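Local coordinates for protein carbohydrate deacetylase Agd3 (Neosartorya fumigata, PDB 6NWZ) that probably removes acetyl groups from N-acetylated sugars of the exopolysaccharide galactosaminogalactan, a deacetylation required for biofilm formation by the fungus, at residues Lys528-Thr531 with Met532-Leu535; Thr225-Tyr228 with Leu229-Ala232; Met212-Phe215 with Ile216-Thr220; Ser35-Ser38 with Ser39-Gly43. All blocks are in the same frame, centred on the assembly; numbering follows the deposited sequence.

Interaction 1 (Lys528-Thr531 with Met532-Leu535); sequences KADT and MRHL. With ZN (zinc ion), chain I.
Four i to i+4 backbone bonds, from Met532, Arg533, His534 and Leu535 back to Lys528, Ala529, Asp530 and Thr531, make these two regular turns of the helix 520-536, in the deacetylase range. On it sits a helical metal-binding pair: Asp530 and His534, four residues apart, both reach a zinc ion, distinct from the one bound by Asp256, His388 and His392. Asp530 sends its CG anti to the backbone N (chi1 -176°), which carries the carboxylate along the helix to the later residues. Asp530 OD2 binds the zinc ion at 1.9 Å, and His534 NE2 binds it at a longer 2.4 Å. The carboxylate and imidazole planes stand 82° apart, and the Asp530 O lies over one face of the ring, toward its rim. The other carboxylate oxygen takes a salt bridge: Arg533 NH2 donates to Asp530 OD1 over 3.2 Å, on the syn side and close to the guanidinium plane. Metal and arginine thus use separate oxygens. Outside these turns, Trp492 stacks on the His534 ring, and Thr531 OG1 is hydrogen-bonded to Glu527 O. On the buried side, Thr531 and Leu535 point the same way, with Thr531 CG2 4.1 Å from Leu535 CG.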
# COMPACT_ATOMS: atom_id res chain seq x y z
N LYS A 528 -2.60 -6.31 12.37
CA LYS A 528 -3.41 -5.11 12.24
C LYS A 528 -2.52 -3.87 12.17
O LYS A 528 -2.71 -3.00 11.31
CB LYS A 528 -4.39 -5.01 13.41
CG LYS A 528 -5.31 -3.81 13.37
CD LYS A 528 -6.44 -3.94 14.39
CE LYS A 528 -5.92 -4.03 15.81
NZ LYS A 528 -7.05 -4.11 16.78
N ALA A 529 -1.54 -3.77 13.07
CA ALA A 529 -0.68 -2.59 13.08
C ALA A 529 0.17 -2.52 11.82
O ALA A 529 0.30 -1.46 11.21
CB ALA A 529 0.21 -2.61 14.32
N ASP A 530 0.74 -3.65 11.42
CA ASP A 530 1.66 -3.66 10.29
C ASP A 530 0.92 -3.36 8.98
O ASP A 530 1.45 -2.65 8.12
CB ASP A 530 2.38 -4.99 10.22
CG ASP A 530 3.41 -5.03 9.14
OD1 ASP A 530 4.39 -4.27 9.23
OD2 ASP A 530 3.23 -5.81 8.18
N THR A 531 -0.29 -3.90 8.82
CA THR A 531 -1.03 -3.67 7.58
C THR A 531 -1.58 -2.25 7.51
O THR A 531 -1.68 -1.68 6.41
CB THR A 531 -2.15 -4.69 7.44
OG1 THR A 531 -1.62 -6.00 7.66
CG2 THR A 531 -2.77 -4.61 6.05
N MET A 532 -1.96 -1.66 8.64
CA MET A 532 -2.36 -0.26 8.64
C MET A 532 -1.21 0.64 8.21
O MET A 532 -1.41 1.64 7.51
CB MET A 532 -2.89 0.15 10.01
CG MET A 532 -4.22 -0.48 10.40
SD MET A 532 -5.54 -0.19 9.21
CE MET A 532 -5.60 -1.77 8.36
N ARG A 533 0.01 0.30 8.63
CA ARG A 533 1.18 1.07 8.21
C ARG A 533 1.34 1.04 6.69
O ARG A 533 1.70 2.05 6.08
CB ARG A 533 2.43 0.54 8.90
CG ARG A 533 3.70 1.24 8.50
CD ARG A 533 4.89 0.75 9.31
NE ARG A 533 5.26 -0.64 9.02
CZ ARG A 533 6.13 -0.99 8.07
NH1 ARG A 533 6.69 -0.06 7.30
NH2 ARG A 533 6.42 -2.27 7.87
N HIS A 534 1.07 -0.12 6.08
CA HIS A 534 1.13 -0.22 4.62
C HIS A 534 -0.00 0.55 3.96
O HIS A 534 0.22 1.36 3.06
CB HIS A 534 1.09 -1.69 4.20
CG HIS A 534 2.20 -2.52 4.76
ND1 HIS A 534 3.47 -2.01 4.97
CD2 HIS A 534 2.24 -3.81 5.15
CE1 HIS A 534 4.24 -2.96 5.47
NE2 HIS A 534 3.52 -4.06 5.58
N LEU A 535 -1.24 0.31 4.41
CA LEU A 535 -2.41 0.88 3.75
C LEU A 535 -2.49 2.39 3.97
O LEU A 535 -2.77 3.15 3.03
CB LEU A 535 -3.68 0.19 4.24
CG LEU A 535 -3.81 -1.29 3.90
CD1 LEU A 535 -5.21 -1.81 4.23
CD2 LEU A 535 -3.49 -1.54 2.43
ZN ZN I . 3.82 -6.29 6.39

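Interaction 2 (Thr225-Tyr228 with Leu229-Ala232); sequences TSNY and LQHA
The helix 224-237, within the CBM87 range, has here a buried part where regular bonding is partly lost: His231 N and Ala232 N lack i to i+4 bonds, Ala232 N turning instead to Leu229 O, and the helix kinks. Ahead of the kink the pattern is normal, with Leu229 N donating to Thr225 O at 2.8 Å and Gln230 N to Ser226 O at 3.1 Å. The side chains of Thr225 and Leu229 run alongside each other, Thr225 CG2 lying 3.9 Å from Leu229 CD1, while Leu229 CD2 meets Tyr228 CD2 at 4.0 Å. Gln230 is folded back by its first torsion (chi1 63°), which places CG between its own N and carbonyl carbon. From there Gln230 NE2 gives a weak bond of 3.4 Å to Asn227 O, and the amides of Asn227 and Gln230 are almost perpendicular, at 82°; Asn227 ND2 is hydrogen-bonded to Ser223 O. The CG of Gln230 also lies over the centre of one His231 face. Both ring nitrogens of His231 have partners beyond this part, Tyr47 OH at ND1 and Leu536 O at NE2. Asn227 O has no bond from His231 N; the weak bond from Gln230 NE2 may compensate in part.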
# COMPACT_ATOMS: atom_id res chain seq x y z
N THR A 225 0.79 4.71 13.45
CA THR A 225 0.19 5.96 13.92
C THR A 225 0.70 7.15 13.12
O THR A 225 -0.09 8.02 12.72
CB THR A 225 0.47 6.15 15.41
OG1 THR A 225 -0.44 5.36 16.19
CG2 THR A 225 0.32 7.61 15.82
N SER A 226 2.01 7.21 12.87
CA SER A 226 2.57 8.30 12.08
C SER A 226 1.98 8.34 10.68
O SER A 226 1.64 9.41 10.16
CB SER A 226 4.09 8.19 12.02
OG SER A 226 4.66 8.22 13.32
N ASN A 227 1.84 7.17 10.05
CA ASN A 227 1.21 7.10 8.73
C ASN A 227 -0.27 7.46 8.79
O ASN A 227 -0.84 7.82 7.75
CB ASN A 227 1.38 5.70 8.14
CG ASN A 227 2.78 5.47 7.60
OD1 ASN A 227 3.05 5.71 6.42
ND2 ASN A 227 3.67 5.00 8.46
N TYR A 228 -0.90 7.36 9.96
CA TYR A 228 -2.28 7.82 10.11
C TYR A 228 -2.34 9.34 10.26
O TYR A 228 -3.16 10.00 9.62
CB TYR A 228 -2.92 7.15 11.33
CG TYR A 228 -4.29 7.69 11.71
CD1 TYR A 228 -5.39 7.49 10.89
CD2 TYR A 228 -4.48 8.38 12.90
CE1 TYR A 228 -6.64 7.96 11.23
CE2 TYR A 228 -5.74 8.86 13.25
CZ TYR A 228 -6.81 8.65 12.41
OH TYR A 228 -8.07 9.11 12.73
N LEU A 229 -1.47 9.89 11.11
CA LEU A 229 -1.52 11.32 11.39
C LEU A 229 -1.17 12.15 10.17
O LEU A 229 -1.70 13.26 10.00
CB LEU A 229 -0.57 11.66 12.54
CG LEU A 229 -0.84 10.99 13.89
CD1 LEU A 229 0.20 11.41 14.91
CD2 LEU A 229 -2.24 11.33 14.40
N GLN A 230 -0.29 11.65 9.30
CA GLN A 230 0.26 12.48 8.24
C GLN A 230 -0.82 12.96 7.28
O GLN A 230 -0.65 14.00 6.63
CB GLN A 230 1.34 11.72 7.48
CG GLN A 230 0.84 10.48 6.77
CD GLN A 230 1.96 9.74 6.06
OE1 GLN A 230 3.09 10.23 5.97
NE2 GLN A 230 1.64 8.56 5.55
N HIS A 231 -1.93 12.24 7.18
CA HIS A 231 -3.01 12.65 6.29
C HIS A 231 -3.70 13.92 6.77
O HIS A 231 -4.35 14.61 5.97
CB HIS A 231 -4.01 11.51 6.13
CG HIS A 231 -3.41 10.26 5.58
ND1 HIS A 231 -3.03 10.14 4.26
CD2 HIS A 231 -3.10 9.08 6.16
CE1 HIS A 231 -2.53 8.94 4.05
NE2 HIS A 231 -2.56 8.28 5.19
N ALA A 232 -3.58 14.25 8.05
CA ALA A 232 -4.14 15.50 8.54
C ALA A 232 -3.33 16.69 8.05
O ALA A 232 -3.88 17.63 7.46
CB ALA A 232 -4.22 15.48 10.07

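Interaction 3 (Met212-Phe215 with Ile216-Thr220); sequences MAFF and IGFAT
This is a T-shaped aromatic contact where strand 209-214, paired with strands 115-119 and 198-206, runs into the loop before helix 224-237: Phe214 closes the strand, and Phe218 follows in the loop. The edge of the Phe218 ring is directed at the face of the Phe214 ring, with planes 87° apart and centroids separated by 5.5 Å. Two edge atoms do the touching. Phe218 CE1 comes to 3.9 Å from Phe214 CB, near the base of the side chain, and Phe218 CZ lies over the Phe214 ring toward its rim, 4.1 Å from CD2 of Phe214. Phe214 has its CG anti to the carbonyl carbon (chi1 -78°), which places the ring, and a chi2 of 86° turns its face to Phe218. Between the two, the chain bends at Phe215, where a weak bond joins Ile216 N to Phe214 O across 3.1 Å. Ile216 CG2 approaches the Phe214 ring at its edge and lies 4.3 Å from Phe214 CB. Around the pair, Phe214 touches Ala201 of strand 198-206, while Phe218 reaches Leu229 of helix 224-237 and meets the ring of Phe119, so the aromatic pair bridges strand and helix.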
# COMPACT_ATOMS: atom_id res chain seq x y z
N MET A 212 0.33 24.53 11.57
CA MET A 212 -0.13 23.31 12.23
C MET A 212 1.07 22.67 12.92
O MET A 212 2.08 22.40 12.28
CB MET A 212 -0.78 22.34 11.24
CG MET A 212 -1.14 20.99 11.84
SD MET A 212 -2.05 19.87 10.74
CE MET A 212 -3.65 20.65 10.67
N ALA A 213 0.95 22.46 14.24
CA ALA A 213 2.06 21.99 15.06
C ALA A 213 1.69 20.69 15.76
O ALA A 213 0.63 20.60 16.39
CB ALA A 213 2.45 23.05 16.11
N PHE A 214 2.57 19.70 15.65
CA PHE A 214 2.39 18.40 16.28
C PHE A 214 3.40 18.23 17.40
O PHE A 214 4.62 18.25 17.15
CB PHE A 214 2.54 17.27 15.25
CG PHE A 214 1.33 17.07 14.38
CD1 PHE A 214 1.16 17.81 13.22
CD2 PHE A 214 0.37 16.11 14.70
CE1 PHE A 214 0.05 17.62 12.41
CE2 PHE A 214 -0.74 15.92 13.89
CZ PHE A 214 -0.90 16.68 12.75
N PHE A 215 2.91 18.07 18.63
CA PHE A 215 3.76 17.85 19.80
C PHE A 215 4.12 16.39 19.99
O PHE A 215 4.14 15.88 21.12
CB PHE A 215 3.06 18.40 21.04
CG PHE A 215 2.65 19.84 20.92
CD1 PHE A 215 3.52 20.78 20.40
CD2 PHE A 215 1.38 20.25 21.32
CE1 PHE A 215 3.14 22.11 20.28
CE2 PHE A 215 1.00 21.58 21.21
CZ PHE A 215 1.88 22.51 20.69
N ILE A 216 4.42 15.68 18.90
CA ILE A 216 4.77 14.27 18.95
C ILE A 216 5.73 13.99 17.80
O ILE A 216 5.67 14.65 16.75
CB ILE A 216 3.51 13.36 18.88
CG1 ILE A 216 3.90 11.89 18.96
CG2 ILE A 216 2.70 13.65 17.62
CD1 ILE A 216 2.71 10.96 19.02
N GLY A 217 6.64 13.04 18.01
CA GLY A 217 7.56 12.66 16.95
C GLY A 217 6.88 11.84 15.87
O GLY A 217 5.85 11.20 16.08
N PHE A 218 7.47 11.87 14.67
CA PHE A 218 6.99 11.11 13.53
C PHE A 218 8.03 10.07 13.12
O PHE A 218 9.24 10.30 13.22
CB PHE A 218 6.67 12.03 12.35
CG PHE A 218 5.28 12.58 12.39
CD1 PHE A 218 4.91 13.50 13.35
CD2 PHE A 218 4.35 12.20 11.44
CE1 PHE A 218 3.62 14.02 13.38
CE2 PHE A 218 3.07 12.71 11.46
CZ PHE A 218 2.70 13.62 12.43
N ALA A 219 7.55 8.91 12.65
CA ALA A 219 8.42 7.82 12.22
C ALA A 219 7.61 6.95 11.27
O ALA A 219 7.11 5.87 11.62
CB ALA A 219 8.94 7.01 13.41
N THR A 220 7.45 7.44 10.04
CA THR A 220 6.67 6.73 9.03
C THR A 220 7.31 5.40 8.63
O THR A 220 6.64 4.60 7.97
CB THR A 220 6.48 7.61 7.79
OG1 THR A 220 7.76 7.89 7.20
CG2 THR A 220 5.81 8.92 8.18

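Interaction 4 (Ser35-Ser38 with Ser39-Gly43); sequences SAAS and SATSG
In helix 34-47, Thr41 N donates to Ala37 O at 2.8 Å and Ser42 N to Ser38 O at 3.1 Å, both i to i+4 backbone links. The helix belongs to the beta-alpha-beta unit formed with the strands 22-31 and 51-55. Its middle is irregular. Ala40 N turns to the nearer Ala37 O over 3.0 Å, an i to i+3 bond, and Ser39 N makes a weak one of the same span to Ala36 O. Side-chain hydroxyls supply the second kind of bond. Thr41 OG1 donates to Ala37 O at 3.1 Å from above the carbonyl plane, and Ser42 OG donates to Ser38 O at 3.0 Å, within that carbonyl's plane. Each hydroxyl sits between its own N and carbonyl carbon (chi1 58° for Thr41, 63° for Ser42), a torsion that folds it back against the preceding turn. Apolar contact is slight: Thr41 CG2 passes 4.4 Å from Ala37 CB, and both residues also touch Thr53 of the strand 51-55. The chemistry is one of shared acceptors: Ala37 O takes three donors and Ser38 O takes two. The hydroxyls of Thr41 and Ser42 thus add to carbonyls that already hold their regular i to i+4 bonds, and Ser42 OG is also hydrogen-bonded to Thr220 OG1 outside the helix.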
# COMPACT_ATOMS: atom_id res chain seq x y z
N SER A 35 16.99 11.17 7.29
CA SER A 35 16.07 10.40 8.12
C SER A 35 14.93 11.27 8.62
O SER A 35 13.76 10.87 8.57
CB SER A 35 16.82 9.77 9.30
OG SER A 35 18.06 9.24 8.88
N ALA A 36 15.24 12.48 9.09
CA ALA A 36 14.20 13.39 9.56
C ALA A 36 13.24 13.75 8.43
O ALA A 36 12.02 13.72 8.60
CB ALA A 36 14.82 14.64 10.16
N ALA A 37 13.79 14.09 7.26
CA ALA A 37 12.94 14.49 6.13
C ALA A 37 12.08 13.35 5.62
O ALA A 37 11.01 13.59 5.05
CB ALA A 37 13.81 15.04 5.00
N SER A 38 12.52 12.10 5.82
CA SER A 38 11.77 10.97 5.30
C SER A 38 10.40 10.84 5.96
O SER A 38 9.45 10.36 5.32
CB SER A 38 12.57 9.68 5.50
OG SER A 38 12.94 9.52 6.85
N SER A 39 10.27 11.26 7.22
CA SER A 39 8.97 11.21 7.88
C SER A 39 7.99 12.23 7.31
O SER A 39 6.79 12.14 7.60
CB SER A 39 9.12 11.41 9.39
OG SER A 39 9.81 10.31 9.97
N ALA A 40 8.47 13.19 6.52
CA ALA A 40 7.61 14.12 5.81
C ALA A 40 7.51 13.84 4.32
O ALA A 40 6.45 14.07 3.73
CB ALA A 40 8.11 15.56 6.01
N THR A 41 8.58 13.35 3.69
CA THR A 41 8.57 13.14 2.25
C THR A 41 7.88 11.84 1.86
O THR A 41 7.35 11.74 0.75
CB THR A 41 10.00 13.15 1.71
OG1 THR A 41 10.77 12.14 2.37
CG2 THR A 41 10.66 14.50 1.95
N SER A 42 7.87 10.85 2.75
CA SER A 42 7.22 9.58 2.44
C SER A 42 5.73 9.77 2.19
O SER A 42 5.16 9.16 1.27
CB SER A 42 7.45 8.57 3.57
OG SER A 42 6.86 9.00 4.79
N GLY A 43 5.08 10.62 2.99
CA GLY A 43 3.66 10.87 2.78
C GLY A 43 3.39 11.65 1.51
O GLY A 43 2.47 11.33 0.76

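Overall arrangement
Along the chain the order is interaction 4, 3, 2, then 1. The first three lie within the CBM87 range, with centres 9 to 12 Å apart. Interaction 3 ends the strand 209-214 and its loop leads into the helix of interaction 2; two probable hydrogen bonds join them, Ser226 OG with Ala219 N and Asn227 ND2 with Thr220 O. The same loop reaches the helix of interaction 4, in part through a weak bond between Phe218 O and Ser39 OG. Interaction 1, in the deacetylase range, has its centre 12 Å from that of interaction 2, and Arg533 packs against Asn227. The helix 224-237 thus lies where the two family regions meet, beside the zinc-bearing helix 520-536.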